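Local coordinates for protein probable enoyl-CoA hydratase/isomerase (Pseudomonas aeruginosa, PDB 7BOR) that binds coenzyme A and, as a member of the crotonase family, probably acts as a delta(3)-delta(2)-enoyl-CoA isomerase, at residues 64-72 with 239-247; 104-113 with 127-138. All blocks are in the same frame, centred on the assembly; numbering follows the deposited sequence.

Interaction 1: residues 64-72 with 239-247. With COA (coenzyme A), chain C.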
loop_
_atom_site.group_PDB
_atom_site.type_symbol
_atom_site.label_atom_id
_atom_site.label_comp_id
_atom_site.label_asym_id
_atom_site.label_seq_id
_atom_site.Cartn_x
_atom_site.Cartn_y
_atom_site.Cartn_z
ATOM N N ASN A 64 3.577 -2.306 -8.558
ATOM C CA ASN A 64 4.077 -3.608 -8.983
ATOM C C ASN A 64 5.116 -3.467 -10.080
ATOM O O ASN A 64 4.985 -2.650 -10.987
ATOM C CB ASN A 64 2.929 -4.492 -9.470
ATOM C CG ASN A 64 3.114 -5.925 -9.094
ATOM O OD1 ASN A 64 2.529 -6.398 -8.121
ATOM N ND2 ASN A 64 3.937 -6.637 -9.853
ATOM N N ASP A 65 6.172 -4.265 -9.981
ATOM C CA ASP A 65 7.095 -4.370 -11.102
ATOM C C ASP A 65 6.352 -4.885 -12.332
ATOM O O ASP A 65 5.768 -5.970 -12.295
ATOM C CB ASP A 65 8.229 -5.309 -10.733
ATOM C CG ASP A 65 9.375 -5.208 -11.694
ATOM O OD1 ASP A 65 9.145 -5.472 -12.889
ATOM O OD2 ASP A 65 10.494 -4.844 -11.273
ATOM N N ILE A 66 6.362 -4.109 -13.414
ATOM C CA ILE A 66 5.543 -4.455 -14.579
ATOM C C ILE A 66 6.149 -5.627 -15.369
ATOM O O ILE A 66 5.420 -6.447 -15.943
ATOM C CB ILE A 66 5.357 -3.204 -15.460
ATOM C CG1 ILE A 66 4.450 -2.210 -14.727
ATOM C CG2 ILE A 66 4.794 -3.566 -16.826
ATOM C CD1 ILE A 66 3.993 -1.057 -15.546
ATOM N N LEU A 67 7.481 -5.683 -15.451
ATOM C CA LEU A 67 8.157 -6.852 -16.011
ATOM C C LEU A 67 7.698 -8.126 -15.335
ATOM O O LEU A 67 7.428 -9.132 -15.999
ATOM C CB LEU A 67 9.671 -6.721 -15.854
ATOM C CG LEU A 67 10.390 -5.871 -16.895
ATOM C CD1 LEU A 67 11.874 -6.166 -16.828
ATOM C CD2 LEU A 67 9.864 -6.169 -18.268
ATOM N N ASP A 68 7.636 -8.113 -13.999
ATOM C CA ASP A 68 7.105 -9.264 -13.293
ATOM C C ASP A 68 5.702 -9.583 -13.779
ATOM O O ASP A 68 5.362 -10.754 -13.983
ATOM C CB ASP A 68 7.114 -9.013 -11.789
ATOM C CG ASP A 68 8.495 -9.166 -11.181
ATOM O OD1 ASP A 68 9.500 -8.732 -11.820
ATOM O OD2 ASP A 68 8.556 -9.692 -10.046
ATOM N N PHE A 69 4.885 -8.548 -13.996
ATOM C CA PHE A 69 3.514 -8.757 -14.454
ATOM C C PHE A 69 3.484 -9.399 -15.834
ATOM O O PHE A 69 2.625 -10.245 -16.115
ATOM C CB PHE A 69 2.751 -7.428 -14.495
ATOM C CG PHE A 69 1.966 -7.144 -13.262
ATOM C CD1 PHE A 69 1.875 -8.090 -12.239
ATOM C CD2 PHE A 69 1.305 -5.939 -13.114
ATOM C CE1 PHE A 69 1.134 -7.852 -11.101
ATOM C CE2 PHE A 69 0.586 -5.682 -11.968
ATOM C CZ PHE A 69 0.490 -6.643 -10.964
ATOM N N LEU A 70 4.405 -8.998 -16.694
ATOM C CA LEU A 70 4.431 -9.449 -18.077
ATOM C C LEU A 70 5.041 -10.841 -18.204
ATOM O O LEU A 70 4.517 -11.671 -18.945
ATOM C CB LEU A 70 5.219 -8.449 -18.918
ATOM C CG LEU A 70 4.433 -7.192 -19.302
ATOM C CD1 LEU A 70 5.375 -6.085 -19.799
ATOM C CD2 LEU A 70 3.347 -7.506 -20.353
ATOM N N GLU A 71 6.143 -11.111 -17.492
ATOM C CA GLU A 71 6.871 -12.362 -17.662
ATOM C C GLU A 71 6.216 -13.511 -16.921
ATOM O O GLU A 71 6.288 -14.660 -17.375
ATOM C CB GLU A 71 8.309 -12.243 -17.163
ATOM C CG GLU A 71 9.229 -11.475 -18.074
ATOM C CD GLU A 71 10.622 -11.349 -17.497
ATOM O OE1 GLU A 71 10.873 -11.923 -16.404
ATOM O OE2 GLU A 71 11.457 -10.694 -18.149
ATOM N N GLN A 72 5.586 -13.229 -15.790
ATOM C CA GLN A 72 5.059 -14.271 -14.904
ATOM C C GLN A 72 3.818 -13.739 -14.235
ATOM O O GLN A 72 3.839 -13.348 -13.042
ATOM C CB GLN A 72 6.131 -14.711 -13.902
ATOM C CG GLN A 72 5.694 -15.666 -12.792
ATOM C CD GLN A 72 6.889 -16.155 -11.964
ATOM O OE1 GLN A 72 8.039 -16.115 -12.435
ATOM N NE2 GLN A 72 6.632 -16.611 -10.737
ATOM N N ILE A 239 -1.832 -7.038 -21.639
ATOM C CA ILE A 239 -0.481 -7.289 -22.139
ATOM C C ILE A 239 -0.032 -6.144 -23.049
ATOM O O ILE A 239 1.102 -5.659 -22.949
ATOM C CB ILE A 239 -0.418 -8.665 -22.838
ATOM C CG1 ILE A 239 -0.448 -9.767 -21.772
ATOM C CG2 ILE A 239 0.801 -8.766 -23.724
ATOM C CD1 ILE A 239 -0.815 -11.217 -22.320
ATOM N N GLU A 240 -0.926 -5.654 -23.909
ATOM C CA GLU A 240 -0.574 -4.564 -24.822
ATOM C C GLU A 240 -0.273 -3.274 -24.054
ATOM O O GLU A 240 0.768 -2.643 -24.276
ATOM C CB GLU A 240 -1.690 -4.316 -25.850
ATOM C CG GLU A 240 -1.391 -3.156 -26.842
ATOM C CD GLU A 240 -2.647 -2.538 -27.484
ATOM O OE1 GLU A 240 -3.772 -2.913 -27.066
ATOM O OE2 GLU A 240 -2.508 -1.673 -28.401
ATOM N N ALA A 241 -1.185 -2.849 -23.172
ATOM C CA ALA A 241 -0.966 -1.622 -22.392
ATOM C C ALA A 241 0.280 -1.716 -21.515
ATOM O O ALA A 241 0.971 -0.714 -21.300
ATOM C CB ALA A 241 -2.196 -1.317 -21.525
ATOM N N LEU A 242 0.569 -2.898 -20.980
ATOM C CA LEU A 242 1.681 -3.069 -20.055
ATOM C C LEU A 242 3.025 -2.958 -20.770
ATOM O O LEU A 242 3.943 -2.272 -20.293
ATOM C CB LEU A 242 1.559 -4.432 -19.355
ATOM C CG LEU A 242 0.657 -4.541 -18.134
ATOM C CD1 LEU A 242 0.649 -5.992 -17.561
ATOM C CD2 LEU A 242 1.106 -3.507 -17.108
ATOM N N SER A 243 3.177 -3.673 -21.888
ATOM C CA SER A 243 4.424 -3.616 -22.630
ATOM C C SER A 243 4.544 -2.300 -23.359
ATOM O O SER A 243 5.647 -1.937 -23.768
ATOM C CB SER A 243 4.539 -4.792 -23.609
ATOM O OG SER A 243 3.411 -4.869 -24.445
ATOM N N ALA A 244 3.430 -1.581 -23.505
ATOM C CA ALA A 244 3.459 -0.228 -24.050
ATOM C C ALA A 244 4.112 0.746 -23.075
ATOM O O ALA A 244 4.836 1.660 -23.503
ATOM C CB ALA A 244 2.038 0.242 -24.383
ATOM N N PHE A 245 3.870 0.566 -21.759
ATOM C CA PHE A 245 4.518 1.411 -20.750
ATOM C C PHE A 245 6.040 1.226 -20.745
ATOM O O PHE A 245 6.792 2.200 -20.849
ATOM C CB PHE A 245 3.948 1.151 -19.347
ATOM C CG PHE A 245 4.596 2.015 -18.299
ATOM C CD1 PHE A 245 5.801 1.636 -17.704
ATOM C CD2 PHE A 245 4.046 3.237 -17.964
ATOM C CE1 PHE A 245 6.438 2.467 -16.793
ATOM C CE2 PHE A 245 4.667 4.062 -17.043
ATOM C CZ PHE A 245 5.875 3.687 -16.476
ATOM N N MET A 246 6.527 -0.002 -20.576
ATOM C CA MET A 246 7.856 -0.286 -21.104
ATOM C C MET A 246 7.871 0.150 -22.573
ATOM O O MET A 246 6.828 0.204 -23.226
ATOM C CB MET A 246 8.177 -1.775 -20.946
ATOM C CG MET A 246 7.422 -2.468 -19.798
ATOM S SD MET A 246 7.747 -1.804 -18.140
ATOM C CE MET A 246 9.290 -2.630 -17.772
ATOM N N HIS A 247 9.021 0.539 -23.103
ATOM C CA HIS A 247 9.070 1.018 -24.494
ATOM C C HIS A 247 8.226 2.287 -24.695
ATOM O O HIS A 247 7.735 2.561 -25.793
ATOM C CB HIS A 247 8.610 -0.076 -25.472
ATOM C CG HIS A 247 9.018 -1.468 -25.075
ATOM N ND1 HIS A 247 10.158 -1.735 -24.346
ATOM C CD2 HIS A 247 8.423 -2.669 -25.292
ATOM C CE1 HIS A 247 10.251 -3.037 -24.133
ATOM N NE2 HIS A 247 9.211 -3.627 -24.698
HETATM N N1A COA C . 7.786 -1.483 -13.183
HETATM C C2A COA C . 8.956 -1.709 -13.843
HETATM N N3A COA C . 9.856 -0.703 -14.063
HETATM C C4A COA C . 9.540 0.511 -13.581
HETATM C C5A COA C . 8.390 0.756 -12.921
HETATM C C6A COA C . 7.490 -0.271 -12.724
HETATM N N6A COA C . 6.202 -0.195 -12.020
HETATM N N7A COA C . 8.348 2.071 -12.567
HETATM C C8A COA C . 9.476 2.668 -13.010
HETATM N N9A COA C . 10.146 1.696 -13.621
HETATM C C1B COA C . 11.477 2.013 -14.180
HETATM C C2B COA C . 11.444 2.664 -15.658
HETATM O O2B COA C . 11.119 1.587 -16.625
HETATM C C3B COA C . 12.657 3.137 -15.714
HETATM O O3B COA C . 13.638 2.044 -15.954
HETATM P P3B COA C . 15.106 2.317 -16.591
HETATM O O7A COA C . 15.730 3.576 -16.022
HETATM O O8A COA C . 14.922 2.438 -18.079
HETATM O O9A COA C . 15.971 1.150 -16.217
HETATM C C4B COA C . 13.007 3.682 -14.307
HETATM O O4B COA C . 12.147 2.805 -13.372
HETATM C C5B COA C . 12.694 5.046 -14.107
HETATM O O5B COA C . 11.309 5.125 -14.215
HETATM P P1A COA C . 10.658 6.369 -15.051
HETATM O O1A COA C . 9.232 6.079 -15.473
HETATM O O2A COA C . 11.454 6.762 -16.275
HETATM O O3A COA C . 10.731 7.632 -13.994
HETATM P P2A COA C . 9.557 8.786 -14.114
HETATM O O4A COA C . 9.949 9.918 -13.169
HETATM O O5A COA C . 9.511 9.145 -15.568
HETATM O O6A COA C . 8.060 8.160 -13.752
HETATM C CBP COA C . 6.369 7.064 -12.453
HETATM C CCP COA C . 7.730 7.847 -12.388
HETATM C CDP COA C . 6.151 6.290 -11.105
HETATM C CEP COA C . 5.192 8.045 -12.682
HETATM C CAP COA C . 6.546 6.130 -13.694
HETATM O OAP COA C . 7.718 5.400 -13.497
HETATM C C9P COA C . 5.405 5.126 -13.857
HETATM O O9P COA C . 4.327 5.444 -14.265
HETATM N N8P COA C . 5.740 3.730 -13.505
HETATM C C7P COA C . 4.752 2.653 -13.597
HETATM C C6P COA C . 3.529 2.933 -12.673
HETATM C C5P COA C . 2.582 1.702 -12.851
HETATM O O5P COA C . 1.918 1.548 -13.816
HETATM N N4P COA C . 2.536 0.736 -11.768
HETATM C C3P COA C . 1.717 -0.443 -11.905
HETATM C C2P COA C . 0.273 -0.121 -11.625
HETATM S S1P COA C . -0.559 -1.715 -11.816
#

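Interaction 2: residues 104-113 with 127-138. With COA (coenzyme A), chain C.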
loop_
_atom_site.group_PDB
_atom_site.type_symbol
_atom_site.label_atom_id
_atom_site.label_comp_id
_atom_site.label_asym_id
_atom_site.label_seq_id
_atom_site.Cartn_x
_atom_site.Cartn_y
_atom_site.Cartn_z
ATOM N N VAL A 104 1.850 4.638 -6.677
ATOM C CA VAL A 104 1.061 4.242 -7.842
ATOM C C VAL A 104 0.549 2.822 -7.677
ATOM O O VAL A 104 1.270 1.933 -7.216
ATOM C CB VAL A 104 1.888 4.350 -9.117
ATOM C CG1 VAL A 104 1.004 4.037 -10.346
ATOM C CG2 VAL A 104 2.454 5.745 -9.204
ATOM N N GLY A 105 -0.687 2.608 -8.073
ATOM C CA GLY A 105 -1.195 1.241 -8.049
ATOM C C GLY A 105 -1.299 0.791 -6.609
ATOM O O GLY A 105 -1.929 1.461 -5.784
ATOM N N ILE A 106 -0.679 -0.347 -6.281
ATOM C CA ILE A 106 -0.647 -0.808 -4.895
ATOM C C ILE A 106 0.096 0.181 -4.003
ATOM O O ILE A 106 -0.016 0.104 -2.765
ATOM C CB ILE A 106 -0.037 -2.236 -4.827
ATOM C CG1 ILE A 106 -0.302 -2.876 -3.450
ATOM C CG2 ILE A 106 1.439 -2.205 -5.180
ATOM C CD1 ILE A 106 -0.249 -4.410 -3.433
ATOM N N GLY A 107 0.822 1.137 -4.599
ATOM C CA GLY A 107 1.415 2.226 -3.800
ATOM C C GLY A 107 0.357 3.070 -3.109
ATOM O O GLY A 107 0.537 3.510 -1.964
ATOM N N THR A 108 -0.780 3.268 -3.776
ATOM C CA THR A 108 -1.916 3.942 -3.164
ATOM C C THR A 108 -2.806 2.964 -2.427
ATOM O O THR A 108 -3.190 3.225 -1.284
ATOM C CB THR A 108 -2.709 4.694 -4.229
ATOM O OG1 THR A 108 -1.928 5.811 -4.659
ATOM C CG2 THR A 108 -4.067 5.174 -3.699
ATOM N N THR A 109 -3.137 1.808 -3.037
ATOM C CA THR A 109 -4.139 0.992 -2.378
ATOM C C THR A 109 -3.640 0.435 -1.047
ATOM O O THR A 109 -4.451 0.134 -0.179
ATOM C CB THR A 109 -4.643 -0.167 -3.290
ATOM O OG1 THR A 109 -3.570 -1.037 -3.614
ATOM C CG2 THR A 109 -5.263 0.385 -4.537
ATOM N N LEU A 110 -2.334 0.222 -0.869
ATOM C CA LEU A 110 -1.921 -0.359 0.401
ATOM C C LEU A 110 -2.154 0.619 1.538
ATOM O O LEU A 110 -2.367 0.211 2.700
ATOM C CB LEU A 110 -0.474 -0.783 0.352
ATOM C CG LEU A 110 0.628 0.276 0.355
ATOM C CD1 LEU A 110 0.985 0.652 1.830
ATOM C CD2 LEU A 110 1.837 -0.218 -0.443
ATOM N N LEU A 111 -2.147 1.917 1.212
ATOM C CA LEU A 111 -2.447 2.960 2.186
ATOM C C LEU A 111 -3.846 2.805 2.752
ATOM O O LEU A 111 -4.117 3.266 3.868
ATOM C CB LEU A 111 -2.309 4.324 1.499
ATOM C CG LEU A 111 -1.006 4.655 0.759
ATOM C CD1 LEU A 111 -1.027 6.020 0.129
ATOM C CD2 LEU A 111 0.149 4.492 1.737
ATOM N N LEU A 112 -4.748 2.180 1.994
ATOM C CA LEU A 112 -6.088 1.927 2.518
ATOM C C LEU A 112 -6.104 0.907 3.656
ATOM O O LEU A 112 -7.128 0.790 4.324
ATOM C CB LEU A 112 -7.014 1.454 1.383
ATOM C CG LEU A 112 -7.050 2.418 0.216
ATOM C CD1 LEU A 112 -7.822 1.808 -0.943
ATOM C CD2 LEU A 112 -7.708 3.794 0.610
ATOM N N HIS A 113 -4.991 0.222 3.934
ATOM C CA HIS A 113 -4.906 -0.737 5.031
ATOM C C HIS A 113 -3.961 -0.269 6.139
ATOM O O HIS A 113 -3.679 -1.028 7.084
ATOM C CB HIS A 113 -4.486 -2.116 4.475
ATOM C CG HIS A 113 -5.352 -2.544 3.347
ATOM N ND1 HIS A 113 -6.522 -3.238 3.542
ATOM C CD2 HIS A 113 -5.280 -2.288 2.014
ATOM C CE1 HIS A 113 -7.136 -3.388 2.384
ATOM N NE2 HIS A 113 -6.399 -2.828 1.440
ATOM N N MET A 127 -4.068 5.334 -9.299
ATOM C CA MET A 127 -4.451 3.920 -9.454
ATOM C C MET A 127 -4.656 3.713 -10.947
ATOM O O MET A 127 -5.756 3.939 -11.479
ATOM C CB MET A 127 -5.683 3.601 -8.620
ATOM C CG MET A 127 -5.297 3.531 -7.155
ATOM S SD MET A 127 -6.654 3.603 -5.967
ATOM C CE MET A 127 -7.080 5.344 -6.213
ATOM N N PRO A 128 -3.587 3.411 -11.683
ATOM C CA PRO A 128 -3.662 3.476 -13.141
ATOM C C PRO A 128 -4.177 2.162 -13.741
ATOM O O PRO A 128 -3.909 1.888 -14.919
ATOM C CB PRO A 128 -2.209 3.781 -13.541
ATOM C CG PRO A 128 -1.400 3.077 -12.547
ATOM C CD PRO A 128 -2.220 3.146 -11.222
ATOM N N PHE A 129 -4.924 1.368 -12.940
ATOM C CA PHE A 129 -5.235 -0.003 -13.350
ATOM C C PHE A 129 -5.919 -0.011 -14.700
ATOM O O PHE A 129 -5.463 -0.668 -15.638
ATOM C CB PHE A 129 -6.107 -0.656 -12.302
ATOM C CG PHE A 129 -5.480 -0.693 -10.947
ATOM C CD1 PHE A 129 -4.192 -1.213 -10.763
ATOM C CD2 PHE A 129 -6.160 -0.167 -9.846
ATOM C CE1 PHE A 129 -3.595 -1.221 -9.511
ATOM C CE2 PHE A 129 -5.566 -0.196 -8.570
ATOM C CZ PHE A 129 -4.261 -0.708 -8.417
ATOM N N VAL A 130 -6.975 0.798 -14.827
ATOM C CA VAL A 130 -7.752 0.907 -16.052
ATOM C C VAL A 130 -6.901 1.384 -17.228
ATOM O O VAL A 130 -7.073 0.929 -18.371
ATOM C CB VAL A 130 -8.948 1.837 -15.769
ATOM C CG1 VAL A 130 -8.449 3.370 -15.571
ATOM C CG2 VAL A 130 -9.961 1.707 -16.823
ATOM N N ASN A 131 -5.980 2.318 -16.986
ATOM C CA ASN A 131 -5.088 2.729 -18.055
ATOM C C ASN A 131 -4.261 1.562 -18.603
ATOM O O ASN A 131 -3.781 1.647 -19.737
ATOM C CB ASN A 131 -4.151 3.821 -17.560
ATOM C CG ASN A 131 -4.884 4.889 -16.764
ATOM O OD1 ASN A 131 -5.220 4.721 -15.562
ATOM N ND2 ASN A 131 -5.199 5.965 -17.446
ATOM N N LEU A 132 -4.068 0.504 -17.820
ATOM C CA LEU A 132 -3.215 -0.621 -18.190
ATOM C C LEU A 132 -4.029 -1.857 -18.550
ATOM O O LEU A 132 -3.504 -2.977 -18.521
ATOM C CB LEU A 132 -2.253 -0.930 -17.048
ATOM C CG LEU A 132 -1.219 0.135 -16.697
ATOM C CD1 LEU A 132 -0.414 -0.208 -15.435
ATOM C CD2 LEU A 132 -0.292 0.403 -17.898
ATOM N N GLY A 133 -5.307 -1.672 -18.869
ATOM C CA GLY A 133 -6.197 -2.782 -19.130
ATOM C C GLY A 133 -6.465 -3.657 -17.935
ATOM O O GLY A 133 -6.924 -4.793 -18.092
ATOM N N LEU A 134 -6.253 -3.131 -16.737
ATOM C CA LEU A 134 -6.448 -3.858 -15.507
ATOM C C LEU A 134 -7.622 -3.265 -14.730
ATOM O O LEU A 134 -8.284 -2.336 -15.178
ATOM C CB LEU A 134 -5.140 -3.857 -14.712
ATOM C CG LEU A 134 -3.974 -4.551 -15.450
ATOM C CD1 LEU A 134 -2.627 -4.278 -14.769
ATOM C CD2 LEU A 134 -4.218 -6.050 -15.548
ATOM N N THR A 135 -7.850 -3.793 -13.539
ATOM C CA THR A 135 -9.032 -3.467 -12.752
ATOM C C THR A 135 -8.598 -3.239 -11.299
ATOM O O THR A 135 -7.435 -3.481 -10.943
ATOM C CB THR A 135 -10.072 -4.593 -12.856
ATOM O OG1 THR A 135 -9.403 -5.851 -12.723
ATOM C CG2 THR A 135 -10.810 -4.542 -14.170
ATOM N N PRO A 136 -9.497 -2.776 -10.424
ATOM C CA PRO A 136 -9.083 -2.442 -9.059
ATOM C C PRO A 136 -8.596 -3.649 -8.274
ATOM O O PRO A 136 -9.048 -4.784 -8.466
ATOM C CB PRO A 136 -10.347 -1.856 -8.410
ATOM C CG PRO A 136 -11.236 -1.478 -9.569
ATOM C CD PRO A 136 -10.901 -2.471 -10.679
ATOM N N GLU A 137 -7.744 -3.361 -7.292
ATOM C CA GLU A 137 -7.030 -4.369 -6.517
ATOM C C GLU A 137 -6.973 -3.911 -5.062
ATOM O O GLU A 137 -7.354 -2.768 -4.724
ATOM C CB GLU A 137 -5.686 -4.607 -7.239
ATOM C CG GLU A 137 -4.514 -4.778 -6.437
ATOM C CD GLU A 137 -3.958 -3.485 -5.958
ATOM O OE1 GLU A 137 -4.735 -2.521 -5.764
ATOM O OE2 GLU A 137 -2.734 -3.476 -5.735
ATOM N N PHE A 138 -6.608 -4.869 -4.190
ATOM C CA PHE A 138 -6.444 -4.691 -2.737
ATOM C C PHE A 138 -7.723 -4.144 -2.051
ATOM O O PHE A 138 -7.670 -3.488 -1.002
ATOM C CB PHE A 138 -5.212 -3.813 -2.465
ATOM C CG PHE A 138 -4.435 -4.173 -1.195
ATOM C CD1 PHE A 138 -4.968 -5.012 -0.234
ATOM C CD2 PHE A 138 -3.183 -3.648 -0.977
ATOM C CE1 PHE A 138 -4.271 -5.304 0.896
ATOM C CE2 PHE A 138 -2.486 -3.956 0.157
ATOM C CZ PHE A 138 -3.014 -4.745 1.083
HETATM N N1A COA C . 7.786 -1.483 -13.183
HETATM C C2A COA C . 8.956 -1.709 -13.843
HETATM N N3A COA C . 9.856 -0.703 -14.063
HETATM C C4A COA C . 9.540 0.511 -13.581
HETATM C C5A COA C . 8.390 0.756 -12.921
HETATM C C6A COA C . 7.490 -0.271 -12.724
HETATM N N6A COA C . 6.202 -0.195 -12.020
HETATM N N7A COA C . 8.348 2.071 -12.567
HETATM C C8A COA C . 9.476 2.668 -13.010
HETATM N N9A COA C . 10.146 1.696 -13.621
HETATM C C1B COA C . 11.477 2.013 -14.180
HETATM C C2B COA C . 11.444 2.664 -15.658
HETATM O O2B COA C . 11.119 1.587 -16.625
HETATM C C3B COA C . 12.657 3.137 -15.714
HETATM O O3B COA C . 13.638 2.044 -15.954
HETATM P P3B COA C . 15.106 2.317 -16.591
HETATM O O7A COA C . 15.730 3.576 -16.022
HETATM O O8A COA C . 14.922 2.438 -18.079
HETATM O O9A COA C . 15.971 1.150 -16.217
HETATM C C4B COA C . 13.007 3.682 -14.307
HETATM O O4B COA C . 12.147 2.805 -13.372
HETATM C C5B COA C . 12.694 5.046 -14.107
HETATM O O5B COA C . 11.309 5.125 -14.215
HETATM P P1A COA C . 10.658 6.369 -15.051
HETATM O O1A COA C . 9.232 6.079 -15.473
HETATM O O2A COA C . 11.454 6.762 -16.275
HETATM O O3A COA C . 10.731 7.632 -13.994
HETATM P P2A COA C . 9.557 8.786 -14.114
HETATM O O4A COA C . 9.949 9.918 -13.169
HETATM O O5A COA C . 9.511 9.145 -15.568
HETATM O O6A COA C . 8.060 8.160 -13.752
HETATM C CBP COA C . 6.369 7.064 -12.453
HETATM C CCP COA C . 7.730 7.847 -12.388
HETATM C CDP COA C . 6.151 6.290 -11.105
HETATM C CEP COA C . 5.192 8.045 -12.682
HETATM C CAP COA C . 6.546 6.130 -13.694
HETATM O OAP COA C . 7.718 5.400 -13.497
HETATM C C9P COA C . 5.405 5.126 -13.857
HETATM O O9P COA C . 4.327 5.444 -14.265
HETATM N N8P COA C . 5.740 3.730 -13.505
HETATM C C7P COA C . 4.752 2.653 -13.597
HETATM C C6P COA C . 3.529 2.933 -12.673
HETATM C C5P COA C . 2.582 1.702 -12.851
HETATM O O5P COA C . 1.918 1.548 -13.816
HETATM N N4P COA C . 2.536 0.736 -11.768
HETATM C C3P COA C . 1.717 -0.443 -11.905
HETATM C C2P COA C . 0.273 -0.121 -11.625
HETATM S S1P COA C . -0.559 -1.715 -11.816
#

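Interaction 1: residues 64-72 with 239-247
Ile66 works on two fronts: its backbone N donates to N1A of the coenzyme A adenine (3.0 Å, nearly straight at 168°), while its side chain meets Leu242 and Phe245 of the helix across and Met246 just past its end. With chi1 at -70°, CG1 lies beside that same backbone N and carries the ethyl arm along the ligand, leaving CG2 to face the other segment. CG2 touches Leu242 CD2 and Met246 SD, both at 3.7 Å, the Ile66 and Met246 chains running past each other in opposite directions. Ile66 CD1 crosses to Phe245 CD1 (3.9 Å), and the ring beyond lies against the pantetheine amide. This is the adenine end of the crotonase-fold CoA pocket, where backbone atoms read the base: Asn64 O takes the second bond, from N6A at 2.9 Å. Helices 66-71 and 239-245 run roughly antiparallel, at 142°, their axes 9.9 Å apart at closest, and their contact is apolar, with no hydrogen bond between them. Met246 bends twice along its chain to bring CE within 3.5 Å of Leu67 CG. Further along, Leu70 CD2 rests on Leu242 CB (3.7 Å). Asp65 caps the first helix through OD1 to Asp68 N, and its OD2 forms a salt bridge with Arg20.

Interaction 2: residues 104-113 with 127-138
Val104 leads into the crotonase active-site helix, and its CG1 presses on Pro128 CG at 3.4 Å, tighter than usual for two carbons; both residues also line the pantetheine. Gly105 follows at the N-cap, its CA 3.7 Å from Phe129 CZ; the missing side chain leaves room for C2P of the thiol arm and suits the positive phi. Ile106 N lies at the edge of that same Phe129 ring, near its plane; in crotonases an amide at the start of this helix usually helps build the oxyanion hole. The Ile106 side chain then crosses that of Glu137 at about a right angle, CB and CG1 next to OE2, and reaches on to Phe138. Thr108 sets CG2 against Met127 SD (3.8 Å), while its OG1 is bonded back to Ala103 O. At Thr109 a chi1 of 62° tucks OG1 between the backbone N and the carbonyl carbon, from where it donates to the syn side of Glu137 OE1 at 2.9 Å, tilted out of the carboxylate plane; CG2 sits beside the same OE1 and also touches Met127 SD and the edge of the Phe129 ring. Next, Leu110 CB meets Phe138 CE2 (3.8 Å). His113 closes the walk by holding Phe138 twice. Its NE2 donates to Phe138 O at 2.8 Å with a 149° N-H...O angle, in the carbonyl plane, and the two rings form an offset stack, planes 19° apart, with His113 CD2 3.3 Å above the centre of the Phe138 ring.

The two contacts lie about 15 Å apart, centre to centre, on the same side of the chain's centre, and the coenzyme runs between them: interaction 1 bonds the adenine and also touches the pantetheine through Phe245, while interaction 2 lines the arm down to the thiol. Both segments of interaction 2 fall between the two segments of interaction 1 in the sequence, so the late helix 236-245 returns to a pocket begun much earlier. They also touch directly. Ala241 CB packs on Leu132 C at 3.5 Å, Leu242 meets the Leu132 side chain, and Asn64 N lies against Ile106 CG2. Leu233 of helix 200-233 backs both, touching Phe69, Leu242 and Leu134. Both contacts contribute residues to the same CoA pocket.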